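Local coordinates for reticulocyte binding protein (Streptococcus agalactiae COH1, PDB 3FAW) that probably hydrolyses alpha-1,6-glucosidic linkages of pullulan and glycogen-like glucans at the streptococcal cell surface, as a cell-wall-anchored pullulanase of the alpha-amylase family, at residues L302-K307 against N671-A676; Q621-T626 against A676-N681; D277-Q282 against F295-E300; Q374-I379 against M384-D389. All blocks are in the same frame, centred on the assembly; numbering follows the deposited sequence.

Contact 1: L302-K307 against N671-A676. With CA (calcium ion), chain C.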
loop_
_atom_site.group_PDB
_atom_site.type_symbol
_atom_site.label_atom_id
_atom_site.label_comp_id
_atom_site.label_asym_id
_atom_site.label_seq_id
_atom_site.Cartn_x
_atom_site.Cartn_y
_atom_site.Cartn_z
ATOM N N LEU A 302 20.901 -7.330 2.624
ATOM C CA LEU A 302 20.853 -6.120 1.789
ATOM C C LEU A 302 21.913 -6.098 0.686
ATOM O O LEU A 302 21.713 -5.457 -0.349
ATOM C CB LEU A 302 20.987 -4.853 2.647
ATOM C CG LEU A 302 19.860 -4.557 3.644
ATOM C CD1 LEU A 302 20.216 -3.336 4.513
ATOM C CD2 LEU A 302 18.522 -4.353 2.942
ATOM N N ASP A 303 23.039 -6.771 0.915
ATOM C CA ASP A 303 24.089 -6.897 -0.101
ATOM C C ASP A 303 23.537 -7.502 -1.399
ATOM O O ASP A 303 23.857 -7.032 -2.491
ATOM C CB ASP A 303 25.258 -7.743 0.426
ATOM C CG ASP A 303 26.202 -6.959 1.344
ATOM O OD1 ASP A 303 25.933 -5.774 1.646
ATOM O OD2 ASP A 303 27.229 -7.538 1.768
ATOM N N TYR A 304 22.700 -8.528 -1.267
ATOM C CA TYR A 304 22.006 -9.135 -2.408
ATOM C C TYR A 304 21.222 -8.103 -3.222
ATOM O O TYR A 304 21.288 -8.091 -4.454
ATOM C CB TYR A 304 21.045 -10.226 -1.925
ATOM C CG TYR A 304 20.125 -10.774 -3.001
ATOM C CD1 TYR A 304 20.556 -11.783 -3.862
ATOM C CD2 TYR A 304 18.826 -10.285 -3.154
ATOM C CE1 TYR A 304 19.722 -12.290 -4.849
ATOM C CE2 TYR A 304 17.979 -10.787 -4.148
ATOM C CZ TYR A 304 18.439 -11.791 -4.990
ATOM O OH TYR A 304 17.628 -12.305 -5.973
ATOM N N LEU A 305 20.472 -7.254 -2.521
ATOM C CA LEU A 305 19.650 -6.233 -3.163
ATOM C C LEU A 305 20.500 -5.087 -3.707
ATOM O O LEU A 305 20.182 -4.524 -4.754
ATOM C CB LEU A 305 18.593 -5.702 -2.191
ATOM C CG LEU A 305 17.528 -6.706 -1.736
ATOM C CD1 LEU A 305 16.608 -6.074 -0.698
ATOM C CD2 LEU A 305 16.716 -7.224 -2.912
ATOM N N GLN A 306 21.577 -4.742 -3.002
ATOM C CA GLN A 306 22.538 -3.761 -3.513
ATOM C C GLN A 306 23.119 -4.242 -4.847
ATOM O O GLN A 306 23.194 -3.478 -5.810
ATOM C CB GLN A 306 23.665 -3.514 -2.503
ATOM C CG GLN A 306 24.660 -2.442 -2.933
ATOM C CD GLN A 306 25.777 -2.211 -1.923
ATOM O OE1 GLN A 306 26.030 -3.042 -1.045
ATOM N NE2 GLN A 306 26.459 -1.077 -2.054
ATOM N N LYS A 307 23.522 -5.510 -4.895
ATOM C CA LYS A 307 24.046 -6.111 -6.123
ATOM C C LYS A 307 22.967 -6.202 -7.204
ATOM O O LYS A 307 23.225 -5.897 -8.366
ATOM C CB LYS A 307 24.619 -7.503 -5.846
ATOM C CG LYS A 307 25.885 -7.513 -4.994
ATOM C CD LYS A 307 26.204 -8.929 -4.513
ATOM C CE LYS A 307 27.536 -9.001 -3.765
ATOM N NZ LYS A 307 27.461 -8.431 -2.387
ATOM N N ASN A 671 5.265 -18.741 1.729
ATOM C CA ASN A 671 5.611 -17.321 1.587
ATOM C C ASN A 671 7.101 -16.960 1.602
ATOM O O ASN A 671 7.452 -15.818 1.296
ATOM C CB ASN A 671 4.888 -16.501 2.669
ATOM C CG ASN A 671 3.456 -16.169 2.295
ATOM O OD1 ASN A 671 3.267 -15.645 1.094
ATOM N ND2 ASN A 671 2.533 -16.379 3.081
ATOM N N HIS A 672 7.974 -17.904 1.945
ATOM C CA HIS A 672 9.397 -17.583 2.102
ATOM C C HIS A 672 10.095 -17.282 0.771
ATOM O O HIS A 672 9.762 -17.854 -0.268
ATOM C CB HIS A 672 10.149 -18.688 2.874
ATOM C CG HIS A 672 10.390 -19.942 2.088
ATOM N ND1 HIS A 672 11.563 -20.176 1.405
ATOM C CD2 HIS A 672 9.618 -21.038 1.895
ATOM C CE1 HIS A 672 11.498 -21.357 0.813
ATOM N NE2 HIS A 672 10.329 -21.901 1.095
ATOM N N PHE A 673 11.056 -16.364 0.824
ATOM C CA PHE A 673 11.963 -16.124 -0.284
ATOM C C PHE A 673 12.905 -17.332 -0.341
ATOM O O PHE A 673 13.514 -17.694 0.664
ATOM C CB PHE A 673 12.736 -14.818 -0.045
ATOM C CG PHE A 673 13.598 -14.378 -1.202
ATOM C CD1 PHE A 673 13.086 -13.554 -2.196
ATOM C CD2 PHE A 673 14.933 -14.754 -1.274
ATOM C CE1 PHE A 673 13.889 -13.128 -3.254
ATOM C CE2 PHE A 673 15.742 -14.335 -2.329
ATOM C CZ PHE A 673 15.220 -13.526 -3.319
ATOM N N ASP A 674 12.986 -17.962 -1.513
ATOM C CA ASP A 674 13.828 -19.142 -1.734
ATOM C C ASP A 674 15.248 -18.703 -2.082
ATOM O O ASP A 674 15.529 -18.354 -3.230
ATOM C CB ASP A 674 13.231 -19.988 -2.863
ATOM C CG ASP A 674 13.919 -21.339 -3.032
ATOM O OD1 ASP A 674 15.088 -21.516 -2.610
ATOM O OD2 ASP A 674 13.271 -22.232 -3.612
ATOM N N TRP A 675 16.140 -18.720 -1.092
ATOM C CA TRP A 675 17.505 -18.212 -1.280
ATOM C C TRP A 675 18.381 -19.116 -2.144
ATOM O O TRP A 675 19.220 -18.623 -2.911
ATOM C CB TRP A 675 18.171 -17.932 0.070
ATOM C CG TRP A 675 17.694 -16.653 0.638
ATOM C CD1 TRP A 675 16.736 -16.487 1.590
ATOM C CD2 TRP A 675 18.112 -15.343 0.252
ATOM N NE1 TRP A 675 16.542 -15.154 1.835
ATOM C CE2 TRP A 675 17.375 -14.426 1.028
ATOM C CE3 TRP A 675 19.047 -14.852 -0.671
ATOM C CZ2 TRP A 675 17.540 -13.046 0.909
ATOM C CZ3 TRP A 675 19.209 -13.481 -0.788
ATOM C CH2 TRP A 675 18.458 -12.594 -0.002
ATOM N N ALA A 676 18.181 -20.425 -2.026
ATOM C CA ALA A 676 18.878 -21.391 -2.878
ATOM C C ALA A 676 18.531 -21.159 -4.348
ATOM O O ALA A 676 19.419 -21.064 -5.198
ATOM C CB ALA A 676 18.524 -22.812 -2.467
HETATM CA CA CA C . 24.566 -4.927 -9.991
HETATM O O HOH W 1 24.191 -3.055 -8.557
HETATM O O HOH W 2 24.755 -7.314 -10.457
HETATM O O HOH W 3 24.699 -3.056 -11.491
HETATM O O HOH W 4 22.359 -4.763 -11.378
#

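Contact 2: Q621-T626 against A676-N681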
loop_
_atom_site.group_PDB
_atom_site.type_symbol
_atom_site.label_atom_id
_atom_site.label_comp_id
_atom_site.label_asym_id
_atom_site.label_seq_id
_atom_site.Cartn_x
_atom_site.Cartn_y
_atom_site.Cartn_z
ATOM N N GLN A 621 10.488 -12.015 -8.226
ATOM C CA GLN A 621 10.251 -11.904 -9.667
ATOM C C GLN A 621 11.564 -12.063 -10.435
ATOM O O GLN A 621 11.567 -12.522 -11.577
ATOM C CB GLN A 621 9.589 -10.559 -9.994
ATOM C CG GLN A 621 9.080 -10.402 -11.430
ATOM C CD GLN A 621 8.459 -9.033 -11.673
ATOM O OE1 GLN A 621 7.806 -8.469 -10.794
ATOM N NE2 GLN A 621 8.670 -8.487 -12.870
ATOM N N GLU A 622 12.671 -11.687 -9.799
ATOM C CA GLU A 622 14.001 -11.814 -10.402
ATOM C C GLU A 622 14.474 -13.261 -10.600
ATOM O O GLU A 622 15.273 -13.508 -11.492
ATOM C CB GLU A 622 15.056 -11.012 -9.613
ATOM C CG GLU A 622 15.499 -11.605 -8.267
ATOM C CD GLU A 622 14.639 -11.164 -7.090
ATOM O OE1 GLU A 622 13.432 -10.875 -7.282
ATOM O OE2 GLU A 622 15.177 -11.117 -5.963
ATOM N N TYR A 623 13.993 -14.205 -9.785
ATOM C CA TYR A 623 14.423 -15.608 -9.898
ATOM C C TYR A 623 13.321 -16.594 -10.306
ATOM O O TYR A 623 13.623 -17.732 -10.647
ATOM C CB TYR A 623 15.137 -16.084 -8.608
ATOM C CG TYR A 623 14.241 -16.429 -7.430
ATOM C CD1 TYR A 623 13.621 -17.673 -7.334
ATOM C CD2 TYR A 623 14.036 -15.521 -6.396
ATOM C CE1 TYR A 623 12.810 -17.993 -6.259
ATOM C CE2 TYR A 623 13.223 -15.836 -5.310
ATOM C CZ TYR A 623 12.612 -17.066 -5.248
ATOM O OH TYR A 623 11.803 -17.368 -4.171
ATOM N N GLY A 624 12.059 -16.169 -10.280
ATOM C CA GLY A 624 10.941 -17.058 -10.627
ATOM C C GLY A 624 10.281 -17.693 -9.412
ATOM O O GLY A 624 9.994 -18.894 -9.395
ATOM N N ARG A 625 10.021 -16.860 -8.410
ATOM C CA ARG A 625 9.383 -17.263 -7.162
ATOM C C ARG A 625 8.044 -17.973 -7.390
ATOM O O ARG A 625 7.257 -17.581 -8.259
ATOM C CB ARG A 625 9.181 -16.018 -6.290
ATOM C CG ARG A 625 8.526 -16.240 -4.941
ATOM C CD ARG A 625 8.496 -14.927 -4.172
ATOM N NE ARG A 625 7.666 -15.004 -2.979
ATOM C CZ ARG A 625 7.583 -14.056 -2.049
ATOM N NH1 ARG A 625 8.276 -12.931 -2.159
ATOM N NH2 ARG A 625 6.795 -14.238 -0.996
ATOM N N THR A 626 7.796 -19.011 -6.594
ATOM C CA THR A 626 6.579 -19.815 -6.709
ATOM C C THR A 626 5.859 -19.944 -5.369
ATOM O O THR A 626 6.489 -19.896 -4.301
ATOM C CB THR A 626 6.888 -21.240 -7.245
ATOM O OG1 THR A 626 5.660 -21.934 -7.505
ATOM C CG2 THR A 626 7.712 -22.027 -6.239
ATOM N N ALA A 676 18.181 -20.425 -2.026
ATOM C CA ALA A 676 18.878 -21.391 -2.878
ATOM C C ALA A 676 18.531 -21.159 -4.348
ATOM O O ALA A 676 19.419 -21.064 -5.198
ATOM C CB ALA A 676 18.524 -22.812 -2.467
ATOM N N ALA A 677 17.235 -21.064 -4.636
ATOM C CA ALA A 677 16.756 -20.799 -5.992
ATOM C C ALA A 677 17.289 -19.471 -6.533
ATOM O O ALA A 677 17.552 -19.344 -7.728
ATOM C CB ALA A 677 15.219 -20.808 -6.025
ATOM N N ALA A 678 17.444 -18.488 -5.646
ATOM C CA ALA A 678 17.942 -17.169 -6.011
ATOM C C ALA A 678 19.466 -17.100 -6.179
ATOM O O ALA A 678 19.948 -16.347 -7.017
ATOM C CB ALA A 678 17.485 -16.135 -4.982
ATOM N N THR A 679 20.225 -17.861 -5.391
ATOM C CA THR A 679 21.687 -17.672 -5.331
ATOM C C THR A 679 22.566 -18.912 -5.536
ATOM O O THR A 679 23.764 -18.768 -5.782
ATOM C CB THR A 679 22.103 -17.057 -3.981
ATOM O OG1 THR A 679 21.696 -17.929 -2.920
ATOM C CG2 THR A 679 21.470 -15.690 -3.794
ATOM N N ASP A 680 22.000 -20.111 -5.413
ATOM C CA ASP A 680 22.782 -21.341 -5.551
ATOM C C ASP A 680 22.885 -21.748 -7.021
ATOM O O ASP A 680 21.985 -22.395 -7.568
ATOM C CB ASP A 680 22.179 -22.469 -4.704
ATOM C CG ASP A 680 23.166 -23.597 -4.449
ATOM O OD1 ASP A 680 23.913 -23.964 -5.379
ATOM O OD2 ASP A 680 23.196 -24.118 -3.315
ATOM N N ASN A 681 23.998 -21.364 -7.645
ATOM C CA ASN A 681 24.225 -21.582 -9.077
ATOM C C ASN A 681 24.235 -23.058 -9.467
ATOM O O ASN A 681 23.689 -23.428 -10.502
ATOM C CB ASN A 681 25.548 -20.939 -9.521
ATOM C CG ASN A 681 25.579 -19.429 -9.306
ATOM O OD1 ASN A 681 24.581 -18.737 -9.510
ATOM N ND2 ASN A 681 26.735 -18.916 -8.900
#

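Contact 3: D277-Q282 against F295-E300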
loop_
_atom_site.group_PDB
_atom_site.type_symbol
_atom_site.label_atom_id
_atom_site.label_comp_id
_atom_site.label_asym_id
_atom_site.label_seq_id
_atom_site.Cartn_x
_atom_site.Cartn_y
_atom_site.Cartn_z
ATOM N N ASP A 277 8.947 -12.722 4.909
ATOM C CA ASP A 277 9.275 -13.509 3.709
ATOM C C ASP A 277 10.766 -13.542 3.405
ATOM O O ASP A 277 11.322 -14.592 3.075
ATOM C CB ASP A 277 8.580 -12.929 2.463
ATOM C CG ASP A 277 7.065 -13.038 2.512
ATOM O OD1 ASP A 277 6.514 -13.600 3.484
ATOM O OD2 ASP A 277 6.426 -12.539 1.560
ATOM N N PHE A 278 11.398 -12.378 3.500
ATOM C CA PHE A 278 12.739 -12.172 2.968
ATOM C C PHE A 278 13.831 -12.934 3.725
ATOM O O PHE A 278 14.931 -13.095 3.198
ATOM C CB PHE A 278 13.064 -10.672 2.941
ATOM C CG PHE A 278 14.221 -10.300 2.039
ATOM C CD1 PHE A 278 14.257 -10.714 0.713
ATOM C CD2 PHE A 278 15.257 -9.499 2.512
ATOM C CE1 PHE A 278 15.309 -10.359 -0.119
ATOM C CE2 PHE A 278 16.311 -9.139 1.685
ATOM C CZ PHE A 278 16.334 -9.568 0.364
ATOM N N THR A 279 13.537 -13.388 4.946
ATOM C CA THR A 279 14.514 -14.136 5.752
ATOM C C THR A 279 13.930 -15.311 6.550
ATOM O O THR A 279 14.531 -15.737 7.535
ATOM C CB THR A 279 15.262 -13.188 6.736
ATOM O OG1 THR A 279 14.327 -12.594 7.647
ATOM C CG2 THR A 279 16.011 -12.087 5.973
ATOM N N SER A 280 12.785 -15.849 6.125
ATOM C CA SER A 280 12.152 -16.978 6.824
ATOM C C SER A 280 12.552 -18.353 6.273
ATOM O O SER A 280 12.117 -19.377 6.798
ATOM C CB SER A 280 10.627 -16.851 6.792
ATOM O OG SER A 280 10.128 -16.932 5.468
ATOM N N ASP A 281 13.375 -18.378 5.228
ATOM C CA ASP A 281 13.848 -19.637 4.637
ATOM C C ASP A 281 14.628 -20.482 5.653
ATOM O O ASP A 281 15.573 -19.996 6.286
ATOM C CB ASP A 281 14.736 -19.342 3.421
ATOM C CG ASP A 281 14.965 -20.562 2.529
ATOM O OD1 ASP A 281 14.668 -21.701 2.941
ATOM O OD2 ASP A 281 15.456 -20.370 1.399
ATOM N N GLN A 282 14.234 -21.750 5.784
ATOM C CA GLN A 282 14.930 -22.724 6.639
ATOM C C GLN A 282 16.407 -22.853 6.256
ATOM O O GLN A 282 17.243 -23.186 7.093
ATOM C CB GLN A 282 14.267 -24.105 6.531
ATOM C CG GLN A 282 12.843 -24.177 7.069
ATOM C CD GLN A 282 12.067 -25.376 6.541
ATOM O OE1 GLN A 282 12.648 -26.404 6.188
ATOM N NE2 GLN A 282 10.745 -25.247 6.484
ATOM N N PHE A 295 13.547 -7.049 11.369
ATOM C CA PHE A 295 14.284 -5.934 10.761
ATOM C C PHE A 295 15.790 -6.194 10.771
ATOM O O PHE A 295 16.482 -5.904 9.794
ATOM C CB PHE A 295 14.019 -4.611 11.505
ATOM C CG PHE A 295 12.582 -4.142 11.459
ATOM C CD1 PHE A 295 11.909 -4.022 10.250
ATOM C CD2 PHE A 295 11.916 -3.790 12.627
ATOM C CE1 PHE A 295 10.590 -3.586 10.207
ATOM C CE2 PHE A 295 10.601 -3.348 12.591
ATOM C CZ PHE A 295 9.938 -3.244 11.376
ATOM N N ALA A 296 16.280 -6.731 11.888
ATOM C CA ALA A 296 17.705 -7.005 12.087
ATOM C C ALA A 296 18.243 -8.099 11.156
ATOM O O ALA A 296 19.398 -8.036 10.729
ATOM C CB ALA A 296 17.968 -7.377 13.546
ATOM N N ALA A 297 17.414 -9.100 10.854
ATOM C CA ALA A 297 17.786 -10.154 9.901
ATOM C C ALA A 297 17.770 -9.625 8.460
ATOM O O ALA A 297 18.671 -9.928 7.668
ATOM C CB ALA A 297 16.846 -11.356 10.038
ATOM N N PHE A 298 16.745 -8.840 8.132
ATOM C CA PHE A 298 16.614 -8.230 6.799
ATOM C C PHE A 298 17.907 -7.524 6.376
ATOM O O PHE A 298 18.333 -7.645 5.228
ATOM C CB PHE A 298 15.443 -7.234 6.781
ATOM C CG PHE A 298 14.908 -6.928 5.399
ATOM C CD1 PHE A 298 13.648 -7.378 5.018
ATOM C CD2 PHE A 298 15.650 -6.173 4.492
ATOM C CE1 PHE A 298 13.136 -7.089 3.755
ATOM C CE2 PHE A 298 15.146 -5.883 3.222
ATOM C CZ PHE A 298 13.883 -6.342 2.856
ATOM N N SER A 299 18.528 -6.794 7.303
ATOM C CA SER A 299 19.773 -6.064 7.015
ATOM C C SER A 299 20.928 -6.975 6.579
ATOM O O SER A 299 21.809 -6.553 5.817
ATOM C CB SER A 299 20.211 -5.233 8.222
ATOM O OG SER A 299 20.506 -6.064 9.326
ATOM N N GLU A 300 20.914 -8.217 7.061
ATOM C CA GLU A 300 21.935 -9.209 6.717
ATOM C C GLU A 300 21.855 -9.690 5.262
ATOM O O GLU A 300 22.748 -10.404 4.801
ATOM C CB GLU A 300 21.843 -10.425 7.649
ATOM C CG GLU A 300 21.952 -10.100 9.136
ATOM C CD GLU A 300 22.029 -11.346 10.007
ATOM O OE1 GLU A 300 22.991 -12.135 9.855
ATOM O OE2 GLU A 300 21.131 -11.536 10.850
#

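Contact 4: Q374-I379 against M384-D389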
loop_
_atom_site.group_PDB
_atom_site.type_symbol
_atom_site.label_atom_id
_atom_site.label_comp_id
_atom_site.label_asym_id
_atom_site.label_seq_id
_atom_site.Cartn_x
_atom_site.Cartn_y
_atom_site.Cartn_z
ATOM N N GLN A 374 17.639 1.376 12.263
ATOM C CA GLN A 374 18.927 0.748 11.958
ATOM C C GLN A 374 18.902 0.070 10.590
ATOM O O GLN A 374 19.832 0.231 9.798
ATOM C CB GLN A 374 19.310 -0.264 13.046
ATOM C CG GLN A 374 20.711 -0.875 12.888
ATOM C CD GLN A 374 21.828 0.144 13.053
ATOM O OE1 GLN A 374 22.651 0.334 12.156
ATOM N NE2 GLN A 374 21.859 0.803 14.201
ATOM N N LEU A 375 17.840 -0.684 10.319
ATOM C CA LEU A 375 17.629 -1.276 8.999
ATOM C C LEU A 375 17.639 -0.201 7.902
ATOM O O LEU A 375 18.257 -0.387 6.859
ATOM C CB LEU A 375 16.300 -2.045 8.960
ATOM C CG LEU A 375 15.838 -2.554 7.589
ATOM C CD1 LEU A 375 16.873 -3.500 6.991
ATOM C CD2 LEU A 375 14.476 -3.230 7.689
ATOM N N ILE A 376 16.956 0.916 8.150
ATOM C CA ILE A 376 16.851 2.003 7.167
ATOM C C ILE A 376 18.205 2.699 6.953
ATOM O O ILE A 376 18.560 3.040 5.828
ATOM C CB ILE A 376 15.754 3.022 7.571
ATOM C CG1 ILE A 376 14.368 2.393 7.386
ATOM C CG2 ILE A 376 15.854 4.286 6.736
ATOM C CD1 ILE A 376 13.209 3.241 7.905
ATOM N N HIS A 377 18.956 2.871 8.037
ATOM C CA HIS A 377 20.333 3.377 7.976
ATOM C C HIS A 377 21.235 2.413 7.193
ATOM O O HIS A 377 22.084 2.847 6.421
ATOM C CB HIS A 377 20.875 3.593 9.395
ATOM C CG HIS A 377 22.108 4.447 9.463
ATOM N ND1 HIS A 377 22.118 5.776 9.090
ATOM C CD2 HIS A 377 23.363 4.170 9.895
ATOM C CE1 HIS A 377 23.330 6.273 9.270
ATOM N NE2 HIS A 377 24.102 5.320 9.762
ATOM N N ASP A 378 21.037 1.109 7.390
ATOM C CA ASP A 378 21.771 0.074 6.639
ATOM C C ASP A 378 21.384 0.052 5.147
ATOM O O ASP A 378 22.219 -0.222 4.293
ATOM C CB ASP A 378 21.550 -1.316 7.257
ATOM C CG ASP A 378 22.061 -1.423 8.698
ATOM O OD1 ASP A 378 22.743 -0.493 9.181
ATOM O OD2 ASP A 378 21.765 -2.445 9.356
ATOM N N ILE A 379 20.124 0.339 4.835
ATOM C CA ILE A 379 19.688 0.489 3.439
ATOM C C ILE A 379 20.352 1.712 2.795
ATOM O O ILE A 379 20.889 1.625 1.688
ATOM C CB ILE A 379 18.145 0.608 3.332
ATOM C CG1 ILE A 379 17.479 -0.725 3.701
ATOM C CG2 ILE A 379 17.729 1.012 1.920
ATOM C CD1 ILE A 379 15.946 -0.673 3.792
ATOM N N MET A 384 20.705 2.827 -1.441
ATOM C CA MET A 384 19.299 2.565 -1.719
ATOM C C MET A 384 18.378 3.413 -0.840
ATOM O O MET A 384 18.831 4.108 0.071
ATOM C CB MET A 384 19.005 1.081 -1.519
ATOM C CG MET A 384 19.626 0.200 -2.586
ATOM S SD MET A 384 19.224 -1.538 -2.346
ATOM C CE MET A 384 20.278 -1.931 -0.945
ATOM N N GLY A 385 17.085 3.366 -1.150
ATOM C CA GLY A 385 16.061 4.057 -0.374
ATOM C C GLY A 385 15.018 3.076 0.116
ATOM O O GLY A 385 14.962 1.936 -0.345
ATOM N N VAL A 386 14.194 3.525 1.056
ATOM C CA VAL A 386 13.124 2.712 1.617
ATOM C C VAL A 386 11.768 3.358 1.329
ATOM O O VAL A 386 11.629 4.580 1.389
ATOM C CB VAL A 386 13.309 2.515 3.142
ATOM C CG1 VAL A 386 13.084 3.823 3.892
ATOM C CG2 VAL A 386 12.369 1.428 3.669
ATOM N N ILE A 387 10.784 2.527 0.992
ATOM C CA ILE A 387 9.407 2.964 0.778
ATOM C C ILE A 387 8.503 2.147 1.696
ATOM O O ILE A 387 8.629 0.931 1.754
ATOM C CB ILE A 387 8.951 2.750 -0.690
ATOM C CG1 ILE A 387 9.780 3.606 -1.647
ATOM C CG2 ILE A 387 7.459 3.071 -0.847
ATOM C CD1 ILE A 387 9.472 3.375 -3.110
ATOM N N LEU A 388 7.597 2.812 2.411
ATOM C CA LEU A 388 6.662 2.119 3.306
ATOM C C LEU A 388 5.276 1.966 2.688
ATOM O O LEU A 388 4.673 2.933 2.228
ATOM C CB LEU A 388 6.526 2.859 4.641
ATOM C CG LEU A 388 7.762 2.930 5.541
ATOM C CD1 LEU A 388 7.393 3.533 6.890
ATOM C CD2 LEU A 388 8.401 1.558 5.722
ATOM N N ASP A 389 4.784 0.735 2.694
ATOM C CA ASP A 389 3.401 0.430 2.359
ATOM C C ASP A 389 2.514 0.898 3.520
ATOM O O ASP A 389 2.769 0.544 4.670
ATOM C CB ASP A 389 3.258 -1.079 2.145
ATOM C CG ASP A 389 1.980 -1.462 1.443
ATOM O OD1 ASP A 389 0.999 -0.698 1.491
ATOM O OD2 ASP A 389 1.960 -2.550 0.835
#

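Contact 1: L302-K307 against N671-A676
Tyr304, on helix 302-308, presents one face of its ring to the edge of Trp675, and Phe673 adds a second edge beside it. With CG anti to the backbone N (chi1 171°), the phenol swings off the helix toward 671-676. CB already lies at the rim of the indole, 3.9 Å from Trp675 CZ3 and near the plane of that ring. One bond further, CG makes the closest approach of the contact, 3.6 Å to Trp675 CZ3, and Trp675 CZ3 and CH2 lie over the phenol face near CD1 and CD2. This is an edge-to-face pair with the planes at 77°. Toward the far end of the phenol the partner changes: CE2 is 4.0 Å from Phe673 CZ, and OH is 3.8 Å from that same CZ, near the plane of the phenylalanine ring. The Phe673 pair is edge-to-face too, but offset, with 5.8 Å between centroids. The hydroxyl itself is hydrogen-bonded to Glu622 OE2, and Trp675 NE1 donates to the carbonyl O of Phe278. At the other end of 302-307, Lys307 O binds a calcium ion at 2.3 Å, along with four waters. The three rings thus form an aromatic cluster held by C-H edges against a pi face, its two polar atoms satisfied by outside neighbours, which ties the helix after the first barrel strand to the chain beyond the eighth.

Contact 2: Q621-T626 against A676-N681
Ala677 and Ala678, consecutive on helix 675-679, lie against the ring of Tyr623, which comes from the loop after the last barrel strand, 614-618. Ala677 meets it first: its CB sits 3.7 Å from Tyr623 CE1 and nearly as close to CD1, at that rim of the ring. Ala678 follows with its CB 3.8 Å from Tyr623 CD2, at the other rim but on the same side of the ring plane, and with its backbone N over that face, 4.2 Å above the plane and offset toward the rim. The backbones are nearest here, 5.5 Å between the CA atoms of Tyr623 and Ala678. The opposite face of the phenol is covered from its own loop by Arg625 N. Tyr623 takes the less usual chi1 of 78°, with CG between the backbone N and the carbonyl carbon, and that setting turns one face of the ring to Ala678. No hydrogen bond crosses between the two segments; Tyr623 OH is used instead with Asp674 N, just ahead of the helix. The contact is therefore dispersive along the ring, two methyls and a peptide against an aromatic surface, while the hydroxyl at its end bonds the start of the same helix.

Contact 3: D277-Q282 against F295-E300
Phe278 lays its CD2 over the centre of the Phe298 ring, inside the stretch of the alpha-amylase-type TIM barrel that follows its first strand, 269-273. The atom stands 3.3 Å above that ring plane, and its closest partner is Phe298 CE1 at 3.4 Å. The two side chains cross at about a right angle, yet the ring planes are inclined by only 37°, an oblique meeting with centroids 4.5 Å apart. Phe278 CB joins in, at 3.7 Å from Phe298 CE1. Both phenylalanines hold CG anti to the backbone N, Phe298 at chi1 -159°, which reaches its ring off helix 295-298 toward the loop. Next to them Thr279 sets its methyl CG2 against the backbone of Ala297. Further out, Ile313 and Leu315 of strand 312-315 and Leu375 of helix 367-381 touch Phe298, so its ring is packed by loop, strand and helix. Trp675 in turn meets the Phe278 ring. Thr279 OG1, hydrogen-bonded to Gly293 N just ahead of the helix, comes 3.7 Å from Ala297 CB.

Contact 4: Q374-I379 against M384-D389
Ile379 and Met384 cross at about a right angle, CG2 of the isoleucine meeting CB of the methionine at 3.7 Å. In Ile379 the two branches divide the work. CG2, anti to the backbone N, turns to the start of the strand and also comes 3.7 Å from Gly385 O; CG1, anti to the carbonyl carbon (chi1 -69°), carries CD1 onward to Val386 CG2, 4.2 Å away. Val386 is shared through its two methyls. While CG2 takes Ile379, CG1 points to Ile376 and lies 4.0 Å from its CG1, with CG2 and CD1 of that isoleucine at similar range, and each of these side-chain pairs again crosses near a right angle. This is the turn from helix to strand in the beta-alpha-beta pattern of a TIM barrel: helix 367-381 lies outside the barrel and the chain doubles back into strand 385-390, their short axes 8.1 Å apart and inclined at 136°. At the reversal Met384 N gives a weak hydrogen bond to Ile379 O, 3.4 Å long, so the backbones touch where the side-chain contacts begin. Strand 312-315, whose Ile313 packs on both Ile379 and Met384, pairs with 385-390 from one side; Asp452, next to strand 453-456, takes the Val386 N-H. The thioether end of Met384 bends at chi3 (-74°), its side chain extending to Gln306 of helix 302-308.

Overall arrangement
All four contacts lie on one side of the chain's centre, in and around the eight-stranded parallel barrel of the catalytic domain. Along the chain contact 3 comes first; contact 4 is nested inside the loop that contact 1 closes, and contacts 1 and 2 interleave, sharing Ala676 and helix 675-679. Centres of contacts 1 and 2 are about 8 Å apart, those of 1 and 3 about 9 Å, and Arg625 of contact 2 salt-bridges Asp277 of contact 3. Contacts 3 and 4 meet through Leu375, about 14 Å between centres, whereas contacts 2 and 4 do not touch. The chain after the eighth strand packs back onto the helices and loops that follow the first strand.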